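Side-chain contacts in probable uracil-DNA glycosylase (Acanthamoeba polyphaga mimivirus, PDB 5X55), which is a probable uracil-DNA glycosylase of the UDG superfamily, a single-chain alpha/beta protein with a central parallel beta-sheet flanked by helices: residues G181-V186 against D281-N286; R96-Y101 against L129-W134; I102-N107 against L171-N176. One frame throughout, in Å; residues are numbered along the deposited sequence.

Contact 1: G181-V186 against D281-N286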
loop_
_atom_site.group_PDB
_atom_site.type_symbol
_atom_site.label_atom_id
_atom_site.label_comp_id
_atom_site.label_asym_id
_atom_site.label_seq_id
_atom_site.Cartn_x
_atom_site.Cartn_y
_atom_site.Cartn_z
ATOM N N GLY A 181 -8.561 -0.386 -13.494
ATOM C CA GLY A 181 -8.118 -0.658 -14.853
ATOM C C GLY A 181 -6.793 -0.034 -15.221
ATOM O O GLY A 181 -6.252 -0.345 -16.286
ATOM N N LYS A 182 -6.248 0.824 -14.366
ATOM C CA LYS A 182 -4.972 1.457 -14.630
ATOM C C LYS A 182 -3.860 0.925 -13.752
ATOM O O LYS A 182 -2.721 1.373 -13.877
ATOM C CB LYS A 182 -5.120 2.970 -14.454
ATOM C CG LYS A 182 -6.228 3.520 -15.344
ATOM C CD LYS A 182 -5.728 3.592 -16.780
ATOM C CE LYS A 182 -5.008 4.891 -17.042
ATOM N NZ LYS A 182 -3.622 4.731 -17.602
ATOM N N ILE A 183 -4.156 -0.024 -12.873
ATOM C CA ILE A 183 -3.120 -0.660 -12.078
ATOM C C ILE A 183 -2.223 -1.489 -12.984
ATOM O O ILE A 183 -2.706 -2.299 -13.782
ATOM C CB ILE A 183 -3.752 -1.534 -10.985
ATOM C CG1 ILE A 183 -4.398 -0.649 -9.919
ATOM C CG2 ILE A 183 -2.721 -2.480 -10.388
ATOM C CD1 ILE A 183 -5.510 -1.327 -9.163
ATOM N N LYS A 184 -0.906 -1.300 -12.855
ATOM C CA LYS A 184 0.073 -2.180 -13.489
ATOM C C LYS A 184 0.873 -3.025 -12.507
ATOM O O LYS A 184 1.252 -4.139 -12.848
ATOM C CB LYS A 184 1.056 -1.369 -14.331
ATOM C CG LYS A 184 0.387 -0.497 -15.348
ATOM C CD LYS A 184 1.166 0.787 -15.499
ATOM C CE LYS A 184 1.845 0.884 -16.829
ATOM N NZ LYS A 184 2.252 2.320 -17.082
ATOM N N VAL A 185 1.161 -2.503 -11.320
ATOM C CA VAL A 185 1.998 -3.152 -10.322
ATOM C C VAL A 185 1.313 -2.953 -8.985
ATOM O O VAL A 185 0.806 -1.861 -8.705
ATOM C CB VAL A 185 3.423 -2.553 -10.289
ATOM C CG1 VAL A 185 4.305 -3.317 -9.316
ATOM C CG2 VAL A 185 4.032 -2.525 -11.672
ATOM N N VAL A 186 1.252 -4.017 -8.182
ATOM C CA VAL A 186 0.681 -3.982 -6.838
ATOM C C VAL A 186 1.826 -4.231 -5.871
ATOM O O VAL A 186 2.457 -5.296 -5.922
ATOM C CB VAL A 186 -0.419 -5.039 -6.657
ATOM C CG1 VAL A 186 -0.937 -5.011 -5.216
ATOM C CG2 VAL A 186 -1.550 -4.836 -7.673
ATOM N N ASP A 281 -8.672 -10.271 -4.643
ATOM C CA ASP A 281 -9.464 -11.167 -5.485
ATOM C C ASP A 281 -10.175 -10.398 -6.584
ATOM O O ASP A 281 -10.265 -10.869 -7.722
ATOM C CB ASP A 281 -10.481 -11.942 -4.637
ATOM C CG ASP A 281 -9.808 -12.885 -3.643
ATOM O OD1 ASP A 281 -8.601 -13.185 -3.828
ATOM O OD2 ASP A 281 -10.470 -13.308 -2.667
ATOM N N TYR A 282 -10.694 -9.212 -6.260
ATOM C CA TYR A 282 -11.330 -8.389 -7.277
ATOM C C TYR A 282 -10.357 -8.074 -8.405
ATOM O O TYR A 282 -10.705 -8.169 -9.593
ATOM C CB TYR A 282 -11.861 -7.102 -6.644
ATOM C CG TYR A 282 -12.507 -6.184 -7.647
ATOM C CD1 TYR A 282 -13.849 -6.341 -8.000
ATOM C CD2 TYR A 282 -11.782 -5.173 -8.259
ATOM C CE1 TYR A 282 -14.447 -5.502 -8.931
ATOM C CE2 TYR A 282 -12.371 -4.333 -9.194
ATOM C CZ TYR A 282 -13.696 -4.502 -9.526
ATOM O OH TYR A 282 -14.288 -3.664 -10.447
ATOM N N LEU A 283 -9.123 -7.692 -8.053
ATOM C CA LEU A 283 -8.172 -7.309 -9.098
ATOM C C LEU A 283 -7.788 -8.511 -9.959
ATOM O O LEU A 283 -7.809 -8.432 -11.193
ATOM C CB LEU A 283 -6.927 -6.656 -8.483
ATOM C CG LEU A 283 -7.122 -5.306 -7.785
ATOM C CD1 LEU A 283 -5.828 -4.884 -7.115
ATOM C CD2 LEU A 283 -7.572 -4.247 -8.766
ATOM N N THR A 284 -7.457 -9.645 -9.325
ATOM C CA THR A 284 -7.041 -10.814 -10.093
ATOM C C THR A 284 -8.195 -11.472 -10.848
ATOM O O THR A 284 -7.956 -12.175 -11.834
ATOM C CB THR A 284 -6.384 -11.851 -9.181
ATOM O OG1 THR A 284 -7.339 -12.304 -8.208
ATOM C CG2 THR A 284 -5.182 -11.233 -8.472
ATOM N N ASP A 285 -9.434 -11.270 -10.419
ATOM C CA ASP A 285 -10.543 -11.827 -11.174
ATOM C C ASP A 285 -10.915 -10.951 -12.359
ATOM O O ASP A 285 -11.372 -11.468 -13.386
ATOM C CB ASP A 285 -11.771 -12.021 -10.283
ATOM C CG ASP A 285 -11.531 -13.015 -9.142
ATOM O OD1 ASP A 285 -10.452 -13.674 -9.105
ATOM O OD2 ASP A 285 -12.432 -13.124 -8.270
ATOM N N ASN A 286 -10.744 -9.631 -12.261
ATOM C CA ASN A 286 -11.244 -8.806 -13.351
ATOM C C ASN A 286 -10.164 -8.289 -14.291
ATOM O O ASN A 286 -10.503 -7.727 -15.332
ATOM C CB ASN A 286 -12.062 -7.647 -12.792
ATOM C CG ASN A 286 -13.387 -8.118 -12.247
ATOM O OD1 ASN A 286 -13.566 -8.253 -11.030
ATOM N ND2 ASN A 286 -14.319 -8.418 -13.149
#
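I183 reaches across to L283 with the end of its side chain. Its CD1 lies 3.6 Å from L283 CD2 and 4.1 Å from L283 CD1, so a single methyl of I183 rests against both branches of the leucine. The two side chains meet at about a right angle. Methyl meets methyl, with no long flank pressed along the other. The torsions of I183 explain this: CG1 lies beside the backbone N, opposite the carbonyl carbon (chi1 -71°), and CD1 carries on in a nearly extended line. CG2 is the branch that stays back.

Next comes K184, which fastens the backbone here by main-chain hydrogen bonds to G250 and I291. The chain then enters strand 185-189, and V186 is the second point of touch. Its CG2 faces L283 CD1 at 4.3 Å, a looser approach. L283 is therefore the one residue of the helix segment that meets the other side, one branch going to both partners and the other to I183. It leaves the helix on the side facing 181-186.

Strand 185-189 lies between strands 251-255 and 291-295 in the parallel sheet. Helix 273-286 comes between those two strands in the chain, after strand 260-261. L283 and I183 both touch F252 of strand 251-255, so the helix packs on the sheet. W134 also touches both.

All three touching side chains are buried and purely hydrocarbon. The contact is thus held by dispersion and by exclusion of water. Without polar partners, it joins the last turn of helix 273-286 to the lead-in and first residues of strand 185-189.

Contact 2: R96-Y101 against L129-W134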
loop_
_atom_site.group_PDB
_atom_site.type_symbol
_atom_site.label_atom_id
_atom_site.label_comp_id
_atom_site.label_asym_id
_atom_site.label_seq_id
_atom_site.Cartn_x
_atom_site.Cartn_y
_atom_site.Cartn_z
ATOM N N ARG A 96 -11.116 18.828 -4.205
ATOM C CA ARG A 96 -9.697 18.782 -4.521
ATOM C C ARG A 96 -9.456 18.054 -5.840
ATOM O O ARG A 96 -10.321 17.342 -6.357
ATOM C CB ARG A 96 -8.900 18.078 -3.416
ATOM C CG ARG A 96 -8.990 18.674 -2.015
ATOM C CD ARG A 96 -8.401 17.668 -1.021
ATOM N NE ARG A 96 -7.888 18.268 0.211
ATOM C CZ ARG A 96 -8.477 18.155 1.400
ATOM N NH1 ARG A 96 -9.611 17.472 1.518
ATOM N NH2 ARG A 96 -7.930 18.730 2.472
ATOM N N ILE A 97 -8.254 18.259 -6.383
ATOM C CA ILE A 97 -7.710 17.472 -7.489
ATOM C C ILE A 97 -6.690 16.492 -6.914
ATOM O O ILE A 97 -6.359 16.551 -5.720
ATOM C CB ILE A 97 -7.073 18.374 -8.560
ATOM C CG1 ILE A 97 -6.040 19.301 -7.903
ATOM C CG2 ILE A 97 -8.154 19.158 -9.293
ATOM C CD1 ILE A 97 -5.210 20.105 -8.880
ATOM N N ILE A 98 -6.150 15.611 -7.758
ATOM C CA ILE A 98 -5.463 14.422 -7.251
ATOM C C ILE A 98 -4.140 14.779 -6.559
ATOM O O ILE A 98 -3.770 14.191 -5.527
ATOM C CB ILE A 98 -5.274 13.430 -8.413
ATOM C CG1 ILE A 98 -5.007 12.023 -7.870
ATOM C CG2 ILE A 98 -4.187 13.909 -9.407
ATOM C CD1 ILE A 98 -6.061 11.533 -6.859
ATOM N N THR A 99 -3.424 15.767 -7.084
ATOM C CA THR A 99 -2.155 16.146 -6.473
ATOM C C THR A 99 -2.329 16.634 -5.036
ATOM O O THR A 99 -1.384 16.553 -4.239
ATOM C CB THR A 99 -1.484 17.200 -7.347
ATOM O OG1 THR A 99 -1.222 16.613 -8.625
ATOM C CG2 THR A 99 -0.187 17.671 -6.760
ATOM N N GLU A 100 -3.518 17.124 -4.680
ATOM C CA GLU A 100 -3.709 17.616 -3.325
ATOM C C GLU A 100 -3.754 16.473 -2.320
ATOM O O GLU A 100 -3.339 16.652 -1.170
ATOM C CB GLU A 100 -4.964 18.476 -3.248
ATOM C CG GLU A 100 -4.722 19.878 -3.782
ATOM C CD GLU A 100 -5.968 20.746 -3.769
ATOM O OE1 GLU A 100 -6.920 20.439 -4.513
ATOM O OE2 GLU A 100 -5.995 21.732 -3.005
ATOM N N TYR A 101 -4.205 15.288 -2.747
ATOM C CA TYR A 101 -4.223 14.092 -1.912
ATOM C C TYR A 101 -2.912 13.323 -1.954
ATOM O O TYR A 101 -2.502 12.750 -0.938
ATOM C CB TYR A 101 -5.343 13.138 -2.346
ATOM C CG TYR A 101 -6.743 13.686 -2.227
ATOM C CD1 TYR A 101 -7.415 13.669 -1.015
ATOM C CD2 TYR A 101 -7.405 14.192 -3.338
ATOM C CE1 TYR A 101 -8.696 14.163 -0.901
ATOM C CE2 TYR A 101 -8.694 14.681 -3.241
ATOM C CZ TYR A 101 -9.339 14.664 -2.018
ATOM O OH TYR A 101 -10.622 15.161 -1.918
ATOM N N LEU A 129 -14.250 7.234 -0.568
ATOM C CA LEU A 129 -13.851 6.730 -1.878
ATOM C C LEU A 129 -14.357 7.691 -2.954
ATOM O O LEU A 129 -15.541 7.677 -3.294
ATOM C CB LEU A 129 -14.407 5.327 -2.064
ATOM C CG LEU A 129 -13.986 4.596 -3.325
ATOM C CD1 LEU A 129 -12.482 4.350 -3.313
ATOM C CD2 LEU A 129 -14.779 3.313 -3.377
ATOM N N PHE A 130 -13.451 8.509 -3.504
ATOM C CA PHE A 130 -13.791 9.570 -4.457
ATOM C C PHE A 130 -13.655 9.158 -5.922
ATOM O O PHE A 130 -13.898 9.989 -6.808
ATOM C CB PHE A 130 -12.908 10.805 -4.212
ATOM C CG PHE A 130 -12.682 11.118 -2.751
ATOM C CD1 PHE A 130 -13.746 11.105 -1.837
ATOM C CD2 PHE A 130 -11.404 11.400 -2.280
ATOM C CE1 PHE A 130 -13.545 11.399 -0.476
ATOM C CE2 PHE A 130 -11.183 11.685 -0.911
ATOM C CZ PHE A 130 -12.259 11.684 -0.008
ATOM N N ARG A 131 -13.256 7.917 -6.210
ATOM C CA ARG A 131 -12.989 7.506 -7.587
ATOM C C ARG A 131 -14.079 6.544 -8.052
ATOM O O ARG A 131 -14.139 5.403 -7.565
ATOM C CB ARG A 131 -11.600 6.866 -7.696
ATOM C CG ARG A 131 -11.189 6.397 -9.084
ATOM C CD ARG A 131 -10.884 7.557 -10.061
ATOM N NE ARG A 131 -9.670 8.284 -9.711
ATOM C CZ ARG A 131 -9.111 9.217 -10.482
ATOM N NH1 ARG A 131 -9.657 9.516 -11.650
ATOM N NH2 ARG A 131 -8.004 9.852 -10.091
ATOM N N PRO A 132 -14.938 6.954 -8.999
ATOM C CA PRO A 132 -16.134 6.153 -9.336
ATOM C C PRO A 132 -15.844 4.765 -9.884
ATOM O O PRO A 132 -16.668 3.853 -9.694
ATOM C CB PRO A 132 -16.846 7.016 -10.389
ATOM C CG PRO A 132 -16.321 8.383 -10.209
ATOM C CD PRO A 132 -14.913 8.246 -9.708
ATOM N N GLU A 133 -14.714 4.571 -10.569
ATOM C CA GLU A 133 -14.372 3.247 -11.093
ATOM C C GLU A 133 -14.243 2.170 -10.012
ATOM O O GLU A 133 -14.158 0.989 -10.359
ATOM C CB GLU A 133 -13.064 3.306 -11.891
ATOM C CG GLU A 133 -13.083 4.239 -13.117
ATOM C CD GLU A 133 -12.803 5.705 -12.783
ATOM O OE1 GLU A 133 -13.129 6.143 -11.663
ATOM O OE2 GLU A 133 -12.245 6.423 -13.648
ATOM N N TRP A 134 -14.218 2.532 -8.724
ATOM C CA TRP A 134 -14.155 1.545 -7.656
ATOM C C TRP A 134 -15.518 1.239 -7.048
ATOM O O TRP A 134 -15.619 0.306 -6.238
ATOM C CB TRP A 134 -13.201 2.010 -6.544
ATOM C CG TRP A 134 -11.728 1.898 -6.889
ATOM C CD1 TRP A 134 -10.895 2.906 -7.293
ATOM C CD2 TRP A 134 -10.916 0.705 -6.839
ATOM N NE1 TRP A 134 -9.620 2.415 -7.500
ATOM C CE2 TRP A 134 -9.610 1.069 -7.231
ATOM C CE3 TRP A 134 -11.172 -0.630 -6.512
ATOM C CZ2 TRP A 134 -8.568 0.143 -7.310
ATOM C CZ3 TRP A 134 -10.120 -1.558 -6.575
ATOM C CH2 TRP A 134 -8.839 -1.165 -6.971
#
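Y101 overlaps F130 through the hydroxyl half of its ring. CE1 of Y101 comes to 3.5 Å from F130 CE2, and Y101 OH lies 3.7 Å from the same carbon. The ring centroids are 5.3 Å apart and the planes are turned by 38°. The pair is therefore slanted, neither a parallel stack nor a T-shape. On F130 the touching atoms are CD2 and CE2. One face of the Y101 ring also carries R96, whose CD sits 3.3 Å above the plane, toward the rim. The charged end of R96 goes on to a salt bridge with E169.

A second, lighter touch joins I98 and R131. I98 CD1 lies 4.1 Å from R131 NH2, and the side chains cross at about a right angle. R131 leaves its backbone extended and then bends twice (chi2 71°, chi3 69°), which brings NH2 near I98. The isoleucine gives it only van der Waals packing. R131 NE donates to N176 O, and NH2 is also hydrogen-bonded outside these segments.

Within 96-101, I97 and E100 are joined both ways. E100 N donates to I97 O, and I97 N donates to E100 OE1 at 3.2 Å, using the anti lone pair of that oxygen.

The contact sets short helix 98-102 against the loop that runs from helix 114-117 to helix 135-142. Helix 173-177 adjoins both sides: V177 touches I98, and the side-chain OD1 of N176 takes the backbone N-H of F130.

Contact 3: I102-N107 against L171-N176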
loop_
_atom_site.group_PDB
_atom_site.type_symbol
_atom_site.label_atom_id
_atom_site.label_comp_id
_atom_site.label_asym_id
_atom_site.label_seq_id
_atom_site.Cartn_x
_atom_site.Cartn_y
_atom_site.Cartn_z
ATOM N N ILE A 102 -2.259 13.241 -3.111
ATOM C CA ILE A 102 -1.151 12.299 -3.200
ATOM C C ILE A 102 0.179 13.024 -3.005
ATOM O O ILE A 102 1.137 12.442 -2.482
ATOM C CB ILE A 102 -1.193 11.494 -4.519
ATOM C CG1 ILE A 102 -0.257 10.288 -4.432
ATOM C CG2 ILE A 102 -0.844 12.338 -5.728
ATOM C CD1 ILE A 102 -0.734 9.217 -3.472
ATOM N N LEU A 103 0.256 14.296 -3.392
ATOM C CA LEU A 103 1.494 15.061 -3.230
ATOM C C LEU A 103 1.358 15.972 -2.012
ATOM O O LEU A 103 1.051 17.158 -2.115
ATOM C CB LEU A 103 1.815 15.850 -4.493
ATOM C CG LEU A 103 3.173 16.535 -4.381
ATOM C CD1 LEU A 103 4.253 15.478 -4.426
ATOM C CD2 LEU A 103 3.382 17.585 -5.457
ATOM N N ILE A 104 1.635 15.405 -0.840
ATOM C CA ILE A 104 1.299 16.013 0.442
ATOM C C ILE A 104 2.516 16.714 1.034
ATOM O O ILE A 104 3.627 16.169 1.035
ATOM C CB ILE A 104 0.764 14.935 1.403
ATOM C CG1 ILE A 104 -0.561 14.393 0.900
ATOM C CG2 ILE A 104 0.615 15.469 2.824
ATOM C CD1 ILE A 104 -0.985 13.187 1.672
ATOM N N ASP A 105 2.300 17.908 1.575
ATOM C CA ASP A 105 3.337 18.666 2.267
ATOM C C ASP A 105 3.014 18.693 3.757
ATOM O O ASP A 105 1.953 19.195 4.158
ATOM C CB ASP A 105 3.429 20.081 1.701
ATOM C CG ASP A 105 4.449 20.947 2.424
ATOM O OD1 ASP A 105 5.318 20.427 3.164
ATOM O OD2 ASP A 105 4.386 22.176 2.226
ATOM N N ALA A 106 3.922 18.146 4.575
ATOM C CA ALA A 106 3.686 18.131 6.022
ATOM C C ALA A 106 3.564 19.545 6.599
ATOM O O ALA A 106 2.834 19.750 7.572
ATOM C CB ALA A 106 4.791 17.353 6.735
ATOM N N ASN A 107 4.250 20.531 6.009
ATOM C CA ASN A 107 4.126 21.915 6.458
ATOM C C ASN A 107 2.809 22.569 6.045
ATOM O O ASN A 107 2.521 23.672 6.510
ATOM C CB ASN A 107 5.275 22.758 5.914
ATOM C CG ASN A 107 6.637 22.289 6.405
ATOM O OD1 ASN A 107 6.781 21.797 7.522
ATOM N ND2 ASN A 107 7.639 22.434 5.558
ATOM N N LEU A 171 -7.429 7.700 3.597
ATOM C CA LEU A 171 -7.560 6.268 3.852
ATOM C C LEU A 171 -7.428 5.433 2.580
ATOM O O LEU A 171 -6.758 4.390 2.561
ATOM C CB LEU A 171 -8.910 5.995 4.515
ATOM C CG LEU A 171 -9.184 4.513 4.769
ATOM C CD1 LEU A 171 -8.157 3.985 5.754
ATOM C CD2 LEU A 171 -10.601 4.303 5.272
ATOM N N PHE A 172 -8.093 5.856 1.513
ATOM C CA PHE A 172 -8.128 5.099 0.270
ATOM C C PHE A 172 -7.331 5.810 -0.826
ATOM O O PHE A 172 -7.679 5.733 -2.008
ATOM C CB PHE A 172 -9.575 4.870 -0.169
ATOM C CG PHE A 172 -10.361 3.934 0.722
ATOM C CD1 PHE A 172 -9.822 2.729 1.148
ATOM C CD2 PHE A 172 -11.661 4.259 1.115
ATOM C CE1 PHE A 172 -10.566 1.849 1.971
ATOM C CE2 PHE A 172 -12.410 3.402 1.930
ATOM C CZ PHE A 172 -11.854 2.180 2.354
ATOM N N ASN A 173 -6.258 6.494 -0.421
ATOM C CA ASN A 173 -5.498 7.391 -1.293
ATOM C C ASN A 173 -5.089 6.729 -2.606
ATOM O O ASN A 173 -5.294 7.291 -3.694
ATOM C CB ASN A 173 -4.257 7.874 -0.541
ATOM C CG ASN A 173 -3.885 9.291 -0.878
ATOM O OD1 ASN A 173 -4.613 9.998 -1.580
ATOM N ND2 ASN A 173 -2.754 9.731 -0.355
ATOM N N THR A 174 -4.472 5.549 -2.526
ATOM C CA THR A 174 -3.993 4.898 -3.742
ATOM C C THR A 174 -5.142 4.558 -4.682
ATOM O O THR A 174 -5.005 4.680 -5.904
ATOM C CB THR A 174 -3.193 3.648 -3.399
ATOM O OG1 THR A 174 -2.170 4.000 -2.462
ATOM C CG2 THR A 174 -2.519 3.109 -4.651
ATOM N N MET A 175 -6.288 4.149 -4.134
ATOM C CA MET A 175 -7.459 3.865 -4.968
ATOM C C MET A 175 -8.052 5.137 -5.549
ATOM O O MET A 175 -8.589 5.120 -6.659
ATOM C CB MET A 175 -8.528 3.112 -4.161
ATOM C CG MET A 175 -8.058 1.709 -3.718
ATOM S SD MET A 175 -8.916 0.993 -2.304
ATOM C CE MET A 175 -10.534 0.690 -3.022
ATOM N N ASN A 176 -7.975 6.245 -4.816
ATOM C CA ASN A 176 -8.491 7.493 -5.355
ATOM C C ASN A 176 -7.599 8.025 -6.465
ATOM O O ASN A 176 -8.092 8.701 -7.376
ATOM C CB ASN A 176 -8.670 8.511 -4.228
ATOM C CG ASN A 176 -9.862 8.164 -3.335
ATOM O OD1 ASN A 176 -10.887 7.703 -3.836
ATOM N ND2 ASN A 176 -9.724 8.353 -2.020
#
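I102 lays its outer methyl against the amide of N173. CD1 of I102 is 3.7 Å from N173 ND2 and 4.1 Å from N173 CG. The two side chains cross obliquely, and N173 leaves its helix on the side facing 102-107. I102 does not set out straight at its partner; the end of its side chain makes up for this. CG1 stands opposite the backbone N (chi1 -166°), and chi2 of 69° then turns CD1 toward the amide. The amide nitrogen also lies 4.2 Å from I102 CA, so it is near the I102 backbone as well as the methyl. I104 approaches the same nitrogen more loosely, its CD1 4.4 Å from N173 ND2.

Neither isoleucine can bond to this nitrogen. Its hydrogen bonds go to two backbone carbonyls, M205 O and Y101 O. They satisfy the buried amide nitrogen and limit the rotation of the group. They may also account for the first torsion of N173, which lies off a staggered position.

The contact thus joins the end of one short helix to the start of another. I102 ends helix 98-102, and L103 is the first residue after it to leave helical angles. F172 holds the N-cap position of helix 173-177, and N173 begins its first turn. There N176 N bonds back to F172 O at 2.9 Å.

Further along 102-107, D105 forms an Asx turn. Its OD1 accepts from N107 N at 3.0 Å, with the donor 72° out of the carboxylate plane. On the far side of I102, I247 of helix 244-248 touches both I102 and T174.

In the fold
Contacts 2 and 3 are neighbours, with centres about 10 Å apart. Their segments alternate along the chain, and both use helix 98-102. N176 ties contact 3 to contact 2. Contact 1 comes later in the chain than both, with its centre about 18 Å from that of contact 2 and 20 Å from that of contact 3. Contacts 1 and 3 do not touch, but helix 173-177 leads on to strand 185-189. Contacts 2 and 3 hold the N-terminal helix 98-102 against helix 173-177 and the loop 129-134. W134 of that loop reaches from contact 2 to contact 1 at the parallel sheet.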